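TCP pilus virulence regulatory protein (PDB 4MLO) probably activates transcription of virulence genes of Vibrio cholerae as an AraC-family DNA-binding regulator, and holds a bound palmitoleic acid. Local coordinates at residues I58-I66 and I162-E172; N218-M229 and G244-F255. All coordinates share one frame; numbering follows the deposited sequence.

Contact 1: residues I58-I66 and I162-E172; sequences IILLKKNSI and IFITDDLDAME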
loop_
_atom_site.group_PDB
_atom_site.type_symbol
_atom_site.label_atom_id
_atom_site.label_comp_id
_atom_site.label_asym_id
_atom_site.label_seq_id
_atom_site.Cartn_x
_atom_site.Cartn_y
_atom_site.Cartn_z
ATOM N N ILE A 58 -10.696 -1.406 -9.633
ATOM C CA ILE A 58 -9.395 -1.642 -9.018
ATOM C C ILE A 58 -8.924 -0.344 -8.375
ATOM O O ILE A 58 -8.872 0.702 -9.045
ATOM C CB ILE A 58 -8.359 -2.114 -10.058
ATOM C CG1 ILE A 58 -8.852 -3.324 -10.840
ATOM C CG2 ILE A 58 -7.013 -2.428 -9.373
ATOM C CD1 ILE A 58 -9.116 -4.545 -10.011
ATOM N N ILE A 59 -8.524 -0.424 -7.103
ATOM C CA ILE A 59 -7.914 0.693 -6.395
ATOM C C ILE A 59 -6.422 0.417 -6.308
ATOM O O ILE A 59 -6.004 -0.665 -5.883
ATOM C CB ILE A 59 -8.504 0.885 -4.991
ATOM C CG1 ILE A 59 -10.047 0.960 -5.068
ATOM C CG2 ILE A 59 -7.923 2.126 -4.353
ATOM C CD1 ILE A 59 -10.564 2.146 -5.833
ATOM N N LEU A 60 -5.623 1.384 -6.732
ATOM C CA LEU A 60 -4.178 1.273 -6.683
ATOM C C LEU A 60 -3.657 2.229 -5.626
ATOM O O LEU A 60 -3.984 3.419 -5.657
ATOM C CB LEU A 60 -3.572 1.613 -8.039
ATOM C CG LEU A 60 -3.943 0.687 -9.201
ATOM C CD1 LEU A 60 -5.264 1.126 -9.866
ATOM C CD2 LEU A 60 -2.827 0.609 -10.201
ATOM N N LEU A 61 -2.758 1.744 -4.778
ATOM C CA LEU A 61 -2.164 2.568 -3.724
ATOM C C LEU A 61 -0.665 2.681 -3.973
ATOM O O LEU A 61 0.027 1.666 -4.136
ATOM C CB LEU A 61 -2.428 1.994 -2.324
ATOM C CG LEU A 61 -3.904 1.764 -1.941
ATOM C CD1 LEU A 61 -3.979 1.188 -0.543
ATOM C CD2 LEU A 61 -4.684 3.059 -2.021
ATOM N N LYS A 62 -0.165 3.915 -3.995
ATOM C CA LYS A 62 1.231 4.158 -4.351
ATOM C C LYS A 62 2.161 3.857 -3.181
ATOM O O LYS A 62 1.883 4.195 -2.024
ATOM C CB LYS A 62 1.418 5.607 -4.796
ATOM C CG LYS A 62 2.762 5.854 -5.397
ATOM C CD LYS A 62 3.031 7.323 -5.562
ATOM C CE LYS A 62 2.015 7.969 -6.415
ATOM N NZ LYS A 62 2.440 9.379 -6.689
ATOM N N LYS A 63 3.289 3.234 -3.494
ATOM C CA LYS A 63 4.304 2.966 -2.491
ATOM C C LYS A 63 4.774 4.269 -1.873
ATOM O O LYS A 63 4.913 5.286 -2.564
ATOM C CB LYS A 63 5.488 2.240 -3.129
ATOM C CG LYS A 63 6.517 1.775 -2.126
ATOM C CD LYS A 63 7.755 1.169 -2.792
ATOM C CE LYS A 63 8.733 0.726 -1.730
ATOM N NZ LYS A 63 10.056 0.300 -2.266
ATOM N N ASN A 64 4.988 4.223 -0.556
ATOM C CA ASN A 64 5.470 5.317 0.301
ATOM C C ASN A 64 4.411 6.372 0.540
ATOM O O ASN A 64 4.699 7.412 1.117
ATOM C CB ASN A 64 6.744 5.978 -0.236
ATOM C CG ASN A 64 7.919 5.035 -0.225
ATOM O OD1 ASN A 64 8.088 4.234 0.691
ATOM N ND2 ASN A 64 8.720 5.087 -1.275
ATOM N N SER A 65 3.171 6.119 0.140
ATOM C CA SER A 65 2.134 7.066 0.468
ATOM C C SER A 65 1.657 6.821 1.899
ATOM O O SER A 65 1.881 5.763 2.479
ATOM C CB SER A 65 0.962 6.958 -0.513
ATOM O OG SER A 65 0.353 5.669 -0.471
ATOM N N ILE A 66 0.979 7.815 2.452
ATOM C CA ILE A 66 0.376 7.739 3.782
ATOM C C ILE A 66 -1.115 7.919 3.579
ATOM O O ILE A 66 -1.582 9.025 3.274
ATOM C CB ILE A 66 0.937 8.800 4.740
ATOM C CG1 ILE A 66 2.433 8.615 4.946
ATOM C CG2 ILE A 66 0.184 8.765 6.086
ATOM C CD1 ILE A 66 2.836 7.304 5.526
ATOM N N ILE A 162 2.037 10.081 -12.153
ATOM C CA ILE A 162 2.994 9.000 -11.932
ATOM C C ILE A 162 2.429 8.049 -10.886
ATOM O O ILE A 162 1.989 8.478 -9.812
ATOM C CB ILE A 162 4.348 9.569 -11.477
ATOM C CG1 ILE A 162 5.015 10.380 -12.593
ATOM C CG2 ILE A 162 5.287 8.445 -11.006
ATOM C CD1 ILE A 162 5.402 9.576 -13.813
ATOM N N PHE A 163 2.440 6.754 -11.199
ATOM C CA PHE A 163 2.189 5.716 -10.210
ATOM C C PHE A 163 3.501 5.065 -9.783
ATOM O O PHE A 163 3.824 5.064 -8.595
ATOM C CB PHE A 163 1.214 4.661 -10.753
ATOM C CG PHE A 163 0.838 3.609 -9.735
ATOM C CD1 PHE A 163 1.150 2.272 -9.949
ATOM C CD2 PHE A 163 0.205 3.969 -8.546
ATOM C CE1 PHE A 163 0.837 1.313 -9.024
ATOM C CE2 PHE A 163 -0.114 2.991 -7.591
ATOM C CZ PHE A 163 0.193 1.672 -7.850
ATOM N N ILE A 164 4.297 4.579 -10.733
ATOM C CA ILE A 164 5.600 3.987 -10.401
ATOM C C ILE A 164 6.608 5.125 -10.247
ATOM O O ILE A 164 7.130 5.677 -11.222
ATOM C CB ILE A 164 6.061 2.958 -11.435
ATOM C CG1 ILE A 164 4.990 1.877 -11.644
ATOM C CG2 ILE A 164 7.408 2.338 -11.004
ATOM C CD1 ILE A 164 4.580 1.143 -10.359
ATOM N N THR A 165 6.907 5.441 -9.001
ATOM C CA THR A 165 7.765 6.566 -8.657
ATOM C C THR A 165 9.200 6.281 -9.033
ATOM O O THR A 165 9.641 5.136 -9.066
ATOM C CB THR A 165 7.673 6.861 -7.161
ATOM O OG1 THR A 165 6.305 7.147 -6.834
ATOM C CG2 THR A 165 8.515 8.054 -6.785
ATOM N N ASP A 166 9.939 7.356 -9.288
ATOM C CA ASP A 166 11.340 7.242 -9.653
ATOM C C ASP A 166 12.206 6.768 -8.486
ATOM O O ASP A 166 11.997 7.151 -7.327
ATOM C CB ASP A 166 11.852 8.583 -10.149
ATOM C CG ASP A 166 13.238 8.479 -10.704
ATOM O OD1 ASP A 166 13.364 8.274 -11.925
ATOM O OD2 ASP A 166 14.194 8.560 -9.908
ATOM N N ASP A 167 13.240 5.989 -8.823
ATOM C CA ASP A 167 14.086 5.350 -7.814
ATOM C C ASP A 167 14.758 6.355 -6.883
ATOM O O ASP A 167 15.106 6.001 -5.755
ATOM C CB ASP A 167 15.175 4.510 -8.492
ATOM C CG ASP A 167 14.629 3.293 -9.189
ATOM O OD1 ASP A 167 14.169 2.363 -8.491
ATOM O OD2 ASP A 167 14.687 3.260 -10.438
ATOM N N LEU A 168 14.945 7.591 -7.329
ATOM C CA LEU A 168 15.704 8.593 -6.596
ATOM C C LEU A 168 14.850 9.465 -5.681
ATOM O O LEU A 168 15.378 10.385 -5.069
ATOM C CB LEU A 168 16.457 9.488 -7.588
ATOM N N ASP A 169 13.550 9.201 -5.577
ATOM C CA ASP A 169 12.651 10.051 -4.810
ATOM C C ASP A 169 13.102 10.134 -3.355
ATOM O O ASP A 169 13.503 9.125 -2.762
ATOM C CB ASP A 169 11.252 9.445 -4.891
ATOM C CG ASP A 169 10.221 10.263 -4.166
ATOM O OD1 ASP A 169 9.689 11.218 -4.750
ATOM O OD2 ASP A 169 9.951 9.931 -2.999
ATOM N N ALA A 170 13.001 11.333 -2.769
ATOM C CA ALA A 170 13.478 11.549 -1.400
ATOM C C ALA A 170 12.652 10.786 -0.372
ATOM O O ALA A 170 13.187 10.353 0.655
ATOM C CB ALA A 170 13.461 13.025 -1.042
ATOM N N MET A 171 11.353 10.582 -0.625
ATOM C CA MET A 171 10.578 9.812 0.332
ATOM C C MET A 171 11.033 8.370 0.363
ATOM O O MET A 171 11.073 7.743 1.433
ATOM C CB MET A 171 9.085 9.870 0.020
ATOM C CG MET A 171 8.222 9.159 1.067
ATOM S SD MET A 171 8.251 9.938 2.720
ATOM C CE MET A 171 7.183 8.796 3.612
ATOM N N GLU A 172 11.355 7.815 -0.802
ATOM C CA GLU A 172 11.883 6.452 -0.841
ATOM C C GLU A 172 13.220 6.384 -0.107
ATOM O O GLU A 172 13.497 5.413 0.600
ATOM C CB GLU A 172 12.000 5.986 -2.294
ATOM C CG GLU A 172 12.854 4.751 -2.494
ATOM C CD GLU A 172 12.264 3.488 -1.928
ATOM O OE1 GLU A 172 11.047 3.451 -1.629
ATOM O OE2 GLU A 172 13.039 2.515 -1.793
HETATM O O HOH W 1 0.671 10.657 -8.838
HETATM O O HOH W 2 6.479 5.534 -4.663
HETATM O O HOH W 3 10.766 2.215 0.887
HETATM O O HOH W 4 8.308 7.713 -3.001
#

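Contact 2: residues N218-M229 and G244-F255; sequences NSIRISYSISLM and GFASVSYFSTVF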
loop_
_atom_site.group_PDB
_atom_site.type_symbol
_atom_site.label_atom_id
_atom_site.label_comp_id
_atom_site.label_asym_id
_atom_site.label_seq_id
_atom_site.Cartn_x
_atom_site.Cartn_y
_atom_site.Cartn_z
ATOM N N ASN A 218 6.226 5.774 13.319
ATOM C CA ASN A 218 5.251 4.819 13.822
ATOM C C ASN A 218 4.475 4.152 12.686
ATOM O O ASN A 218 4.187 2.948 12.744
ATOM C CB ASN A 218 4.295 5.533 14.762
ATOM C CG ASN A 218 4.870 5.753 16.156
ATOM O OD1 ASN A 218 5.866 5.172 16.531
ATOM N ND2 ASN A 218 4.196 6.585 16.929
ATOM N N SER A 219 4.161 4.902 11.633
ATOM C CA SER A 219 3.419 4.334 10.509
ATOM C C SER A 219 4.236 3.270 9.789
ATOM O O SER A 219 3.712 2.215 9.438
ATOM C CB SER A 219 2.958 5.444 9.546
ATOM O OG SER A 219 3.969 5.926 8.663
ATOM N N ILE A 220 5.530 3.517 9.570
ATOM C CA ILE A 220 6.390 2.516 8.944
ATOM C C ILE A 220 6.506 1.281 9.829
ATOM O O ILE A 220 6.472 0.136 9.333
ATOM C CB ILE A 220 7.760 3.135 8.630
ATOM C CG1 ILE A 220 7.593 4.285 7.619
ATOM C CG2 ILE A 220 8.762 2.050 8.117
ATOM C CD1 ILE A 220 8.854 5.090 7.479
ATOM N N ARG A 221 6.588 1.482 11.151
ATOM C CA ARG A 221 6.650 0.361 12.094
ATOM C C ARG A 221 5.355 -0.448 12.111
ATOM O O ARG A 221 5.404 -1.666 12.236
ATOM C CB ARG A 221 6.986 0.855 13.494
ATOM C CG ARG A 221 8.434 1.366 13.625
ATOM C CD ARG A 221 8.766 1.815 15.053
ATOM N NE ARG A 221 10.220 2.043 15.167
ATOM C CZ ARG A 221 10.816 2.869 16.000
ATOM N NH1 ARG A 221 10.140 3.609 16.856
ATOM N NH2 ARG A 221 12.156 2.968 15.944
ATOM N N ILE A 222 4.194 0.191 11.946
ATOM C CA ILE A 222 2.954 -0.601 11.881
ATOM C C ILE A 222 2.945 -1.476 10.641
ATOM O O ILE A 222 2.515 -2.641 10.668
ATOM C CB ILE A 222 1.717 0.320 11.927
ATOM C CG1 ILE A 222 1.509 0.947 13.319
ATOM C CG2 ILE A 222 0.404 -0.423 11.506
ATOM C CD1 ILE A 222 1.325 -0.035 14.474
ATOM N N SER A 223 3.365 -0.930 9.516
ATOM C CA SER A 223 3.344 -1.744 8.319
ATOM C C SER A 223 4.361 -2.879 8.414
ATOM O O SER A 223 4.105 -3.969 7.904
ATOM C CB SER A 223 3.532 -0.842 7.110
ATOM O OG SER A 223 2.373 -0.017 6.986
ATOM N N TYR A 224 5.470 -2.677 9.135
ATOM C CA TYR A 224 6.381 -3.776 9.429
ATOM C C TYR A 224 5.695 -4.857 10.264
ATOM O O TYR A 224 5.813 -6.058 9.966
ATOM C CB TYR A 224 7.628 -3.196 10.112
ATOM C CG TYR A 224 8.790 -4.132 10.310
ATOM C CD1 TYR A 224 8.876 -4.926 11.412
ATOM C CD2 TYR A 224 9.872 -4.108 9.431
ATOM C CE1 TYR A 224 9.971 -5.773 11.622
ATOM C CE2 TYR A 224 10.968 -4.963 9.638
ATOM C CZ TYR A 224 10.976 -5.804 10.736
ATOM O OH TYR A 224 12.048 -6.661 10.997
ATOM N N SER A 225 4.930 -4.457 11.287
ATOM C CA SER A 225 4.233 -5.446 12.115
ATOM C C SER A 225 3.212 -6.240 11.291
ATOM O O SER A 225 2.995 -7.434 11.548
ATOM C CB SER A 225 3.554 -4.760 13.310
ATOM O OG SER A 225 2.343 -4.072 13.003
ATOM N N ILE A 226 2.537 -5.569 10.368
ATOM C CA ILE A 226 1.571 -6.232 9.497
ATOM C C ILE A 226 2.291 -7.262 8.647
ATOM O O ILE A 226 1.872 -8.411 8.545
ATOM C CB ILE A 226 0.811 -5.185 8.661
ATOM C CG1 ILE A 226 -0.183 -4.470 9.561
ATOM C CG2 ILE A 226 0.058 -5.829 7.534
ATOM C CD1 ILE A 226 -0.710 -3.199 8.961
ATOM N N SER A 227 3.442 -6.875 8.076
ATOM C CA SER A 227 4.255 -7.828 7.328
ATOM C C SER A 227 4.639 -9.032 8.169
ATOM O O SER A 227 4.591 -10.163 7.674
ATOM C CB SER A 227 5.509 -7.140 6.797
ATOM O OG SER A 227 5.172 -6.208 5.797
ATOM N N LEU A 228 5.023 -8.827 9.439
ATOM C CA LEU A 228 5.366 -9.961 10.296
ATOM C C LEU A 228 4.167 -10.856 10.531
ATOM O O LEU A 228 4.284 -12.093 10.513
ATOM C CB LEU A 228 5.899 -9.492 11.638
ATOM C CG LEU A 228 7.225 -8.793 11.715
ATOM C CD1 LEU A 228 7.349 -8.266 13.098
ATOM C CD2 LEU A 228 8.342 -9.789 11.429
ATOM N N MET A 229 3.005 -10.263 10.776
ATOM C CA MET A 229 1.828 -11.092 10.976
ATOM C C MET A 229 1.469 -11.867 9.719
ATOM O O MET A 229 0.983 -13.003 9.804
ATOM C CB MET A 229 0.661 -10.221 11.450
ATOM C CG MET A 229 0.938 -9.721 12.865
ATOM S SD MET A 229 -0.428 -8.794 13.608
ATOM C CE MET A 229 -0.025 -7.118 13.136
ATOM N N GLY A 244 9.926 -2.430 16.664
ATOM C CA GLY A 244 10.568 -1.221 17.134
ATOM C C GLY A 244 9.762 -0.379 18.083
ATOM O O GLY A 244 10.200 0.739 18.422
ATOM N N PHE A 245 8.627 -0.882 18.570
ATOM C CA PHE A 245 7.858 -0.152 19.563
ATOM C C PHE A 245 8.459 -0.289 20.972
ATOM O O PHE A 245 9.089 -1.300 21.328
ATOM C CB PHE A 245 6.404 -0.627 19.509
ATOM C CG PHE A 245 5.720 -0.239 18.242
ATOM C CD1 PHE A 245 5.261 1.068 18.075
ATOM C CD2 PHE A 245 5.586 -1.126 17.182
ATOM C CE1 PHE A 245 4.648 1.454 16.884
ATOM C CE2 PHE A 245 4.959 -0.753 15.995
ATOM C CZ PHE A 245 4.501 0.527 15.843
ATOM N N ALA A 246 8.223 0.730 21.790
ATOM C CA ALA A 246 8.842 0.790 23.112
ATOM C C ALA A 246 8.245 -0.245 24.046
ATOM O O ALA A 246 8.910 -0.698 24.977
ATOM C CB ALA A 246 8.665 2.189 23.711
ATOM N N SER A 247 6.998 -0.650 23.780
ATOM C CA SER A 247 6.255 -1.558 24.640
ATOM C C SER A 247 5.070 -2.079 23.837
ATOM O O SER A 247 4.741 -1.548 22.774
ATOM C CB SER A 247 5.734 -0.885 25.899
ATOM O OG SER A 247 4.799 0.097 25.528
ATOM N N VAL A 248 4.436 -3.138 24.374
ATOM C CA VAL A 248 3.209 -3.689 23.797
ATOM C C VAL A 248 2.079 -2.679 23.835
ATOM O O VAL A 248 1.294 -2.565 22.880
ATOM C CB VAL A 248 2.812 -4.980 24.529
ATOM C CG1 VAL A 248 1.410 -5.426 24.092
ATOM C CG2 VAL A 248 3.836 -6.032 24.227
ATOM N N SER A 249 1.982 -1.917 24.911
ATOM C CA SER A 249 0.900 -0.949 25.019
ATOM C C SER A 249 1.031 0.134 23.960
ATOM O O SER A 249 0.043 0.561 23.367
ATOM C CB SER A 249 0.878 -0.345 26.424
ATOM O OG SER A 249 0.503 -1.323 27.376
ATOM N N TYR A 250 2.252 0.577 23.693
ATOM C CA TYR A 250 2.467 1.592 22.668
ATOM C C TYR A 250 2.090 1.054 21.297
ATOM O O TYR A 250 1.349 1.694 20.543
ATOM C CB TYR A 250 3.936 2.020 22.713
ATOM C CG TYR A 250 4.254 3.298 21.986
ATOM C CD1 TYR A 250 4.682 4.422 22.680
ATOM C CD2 TYR A 250 4.179 3.383 20.617
ATOM C CE1 TYR A 250 4.980 5.602 22.008
ATOM C CE2 TYR A 250 4.459 4.577 19.942
ATOM C CZ TYR A 250 4.853 5.658 20.638
ATOM O OH TYR A 250 5.122 6.812 19.954
ATOM N N PHE A 251 2.596 -0.133 20.966
ATOM C CA PHE A 251 2.225 -0.822 19.742
ATOM C C PHE A 251 0.718 -0.920 19.585
ATOM O O PHE A 251 0.173 -0.539 18.549
ATOM C CB PHE A 251 2.831 -2.218 19.739
ATOM C CG PHE A 251 2.273 -3.129 18.670
ATOM C CD1 PHE A 251 2.377 -2.807 17.336
ATOM C CD2 PHE A 251 1.650 -4.344 19.011
ATOM C CE1 PHE A 251 1.901 -3.673 16.351
ATOM C CE2 PHE A 251 1.202 -5.159 18.043
ATOM C CZ PHE A 251 1.318 -4.833 16.719
ATOM N N SER A 252 0.038 -1.437 20.605
ATOM C CA SER A 252 -1.411 -1.625 20.502
ATOM C C SER A 252 -2.125 -0.315 20.247
ATOM O O SER A 252 -3.065 -0.255 19.439
ATOM C CB SER A 252 -1.963 -2.259 21.787
ATOM O OG SER A 252 -1.336 -3.496 22.041
ATOM N N THR A 253 -1.705 0.746 20.933
ATOM C CA THR A 253 -2.352 2.049 20.793
ATOM C C THR A 253 -2.200 2.613 19.372
ATOM O O THR A 253 -3.169 3.067 18.735
ATOM C CB THR A 253 -1.767 3.016 21.826
ATOM O OG1 THR A 253 -1.992 2.533 23.162
ATOM C CG2 THR A 253 -2.462 4.332 21.710
ATOM N N VAL A 254 -0.974 2.585 18.846
ATOM C CA VAL A 254 -0.752 3.036 17.478
ATOM C C VAL A 254 -1.472 2.141 16.454
ATOM O O VAL A 254 -1.999 2.641 15.461
ATOM C CB VAL A 254 0.765 3.114 17.196
ATOM C CG1 VAL A 254 1.005 3.552 15.761
ATOM C CG2 VAL A 254 1.422 4.080 18.183
ATOM N N PHE A 255 -1.492 0.807 16.666
ATOM C CA PHE A 255 -2.142 -0.106 15.732
ATOM C C PHE A 255 -3.639 0.191 15.676
ATOM O O PHE A 255 -4.221 0.294 14.588
ATOM C CB PHE A 255 -1.858 -1.545 16.146
ATOM C CG PHE A 255 -2.212 -2.567 15.099
ATOM C CD1 PHE A 255 -3.518 -2.991 14.948
ATOM C CD2 PHE A 255 -1.276 -3.055 14.227
ATOM C CE1 PHE A 255 -3.854 -3.907 13.990
ATOM C CE2 PHE A 255 -1.617 -3.978 13.242
ATOM C CZ PHE A 255 -2.926 -4.391 13.126
#

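Contact 1: residues I58-I66 and I162-E172
Leu60 and Phe163 meet where strand 57-61 of the cupin-like domain faces the loop between helix 141-159 and helix 170-180. The two side chains cross at about a right angle. Leu60 CD2 lies over one face of the Phe163 ring, offset toward its rim, and makes a CH-pi contact 4.2 Å from the ring centroid. The Phe163 ring leaves its backbone with CG anti to N (chi1 -176°), which carries it to the strand end. There the carbonyl carbon of Leu61 lies at the ring edge. Tyr30 and Phe152 also meet this ring. Leu61 starts out away from the loop, and its side chain touches the bound palmitoleic acid.

Lys62 runs its methylene chain past the Phe163 carbonyl and the Thr165 hydroxyl, with Lys62 CD 3.5 Å from Thr165 OG1. A bend at chi3 brings NZ to the Ile162 carbonyl. That direct bond is weak, but a water joins the same two atoms. A second water links Lys63 O to Thr165 OG1.

A type II turn from Lys62 to Ser65 then presents Asn64 to the start of the helix. Asn64 CB packs on Met171 CG at 3.7 Å. Asn64 OD1 accepts from Tyr26 OH. Lys63 NZ makes a long, weak salt bridge to Glu172, while its stronger partner is Asp88. Asp169 sits at the N-cap of this helix, where its OD2 accepts weak bonds from Met171 N and Glu172 N. A water joins this OD2 to Asn64 ND2. The Asn64 amide and the Glu172 carboxylate are 39° apart in plane. Even so, Asn64 ND2 gives a nearly straight bond (172°) to Glu172 OE1 at 2.9 Å, in the amide plane and on the anti lone pair of that oxygen.

Contact 2: residues N218-M229 and G244-F255
Ile222 of helix 213-230 packs with its CD1 among Phe245, Phe251 and Phe255. Ile222 CD1 is 3.5 Å from Phe245 CZ, and Ile222 CG1 is 3.6 Å from Val254 CG1. Phe255 is a knob in a hole formed by Ile222, Ser225, Ile226 and Met229. The Met229 chain bends at chi3 (-91°), and its CE comes to 3.5 Å from Phe255 CE2.

Ser225 OG lies in plane at the edges of both the Phe251 and Phe255 rings. This hydroxyl is satisfied within its own helix by a 2.7 Å bond from Ser225 OG to Ile222 O.

Further out, Arg221 CB touches Phe245 CZ. The guanidinium of Arg221 lays one face against Gly244 O, while its NE donates to Ile182 O. One turn earlier in the helix, Asn218 ND2 gives a straight 3.2 Å hydrogen bond to Tyr250 OH, with amide and ring planes 70° apart.

The short helix segments cross at 96°, nearly perpendicular. Gly244 ends helix 236-242 in a Schellman motif, and Ser247 caps helix 248-259. Helices 236-242 and 248-259 form a helix-turn-helix of the AraC family. Contact 2 packs its second helix, probably a DNA-recognition helix, against the preceding long helix 213-230.

Both contacts are largely buried, but contact 1 lies nearer the centre of the chain. It joins a strand end of the cupin-like domain to a loop and a helix start, and much of its chemistry is polar, with bridging waters. Contact 2 joins two helices of the probable DNA-binding part through an aromatic core, with polar groups toward its edge. The two share no helix or strand. Their centres are 22 Å apart, yet they touch in one conformer of Ser219, where Ile66 CD1 lies 3.6 Å from Ser219 OG. Tyr26 bonds to Asn64 of contact 1 and packs against Ile220 of contact 2. Leu61 and Ile226 both approach palmitoleic acid, which lies between the two parts.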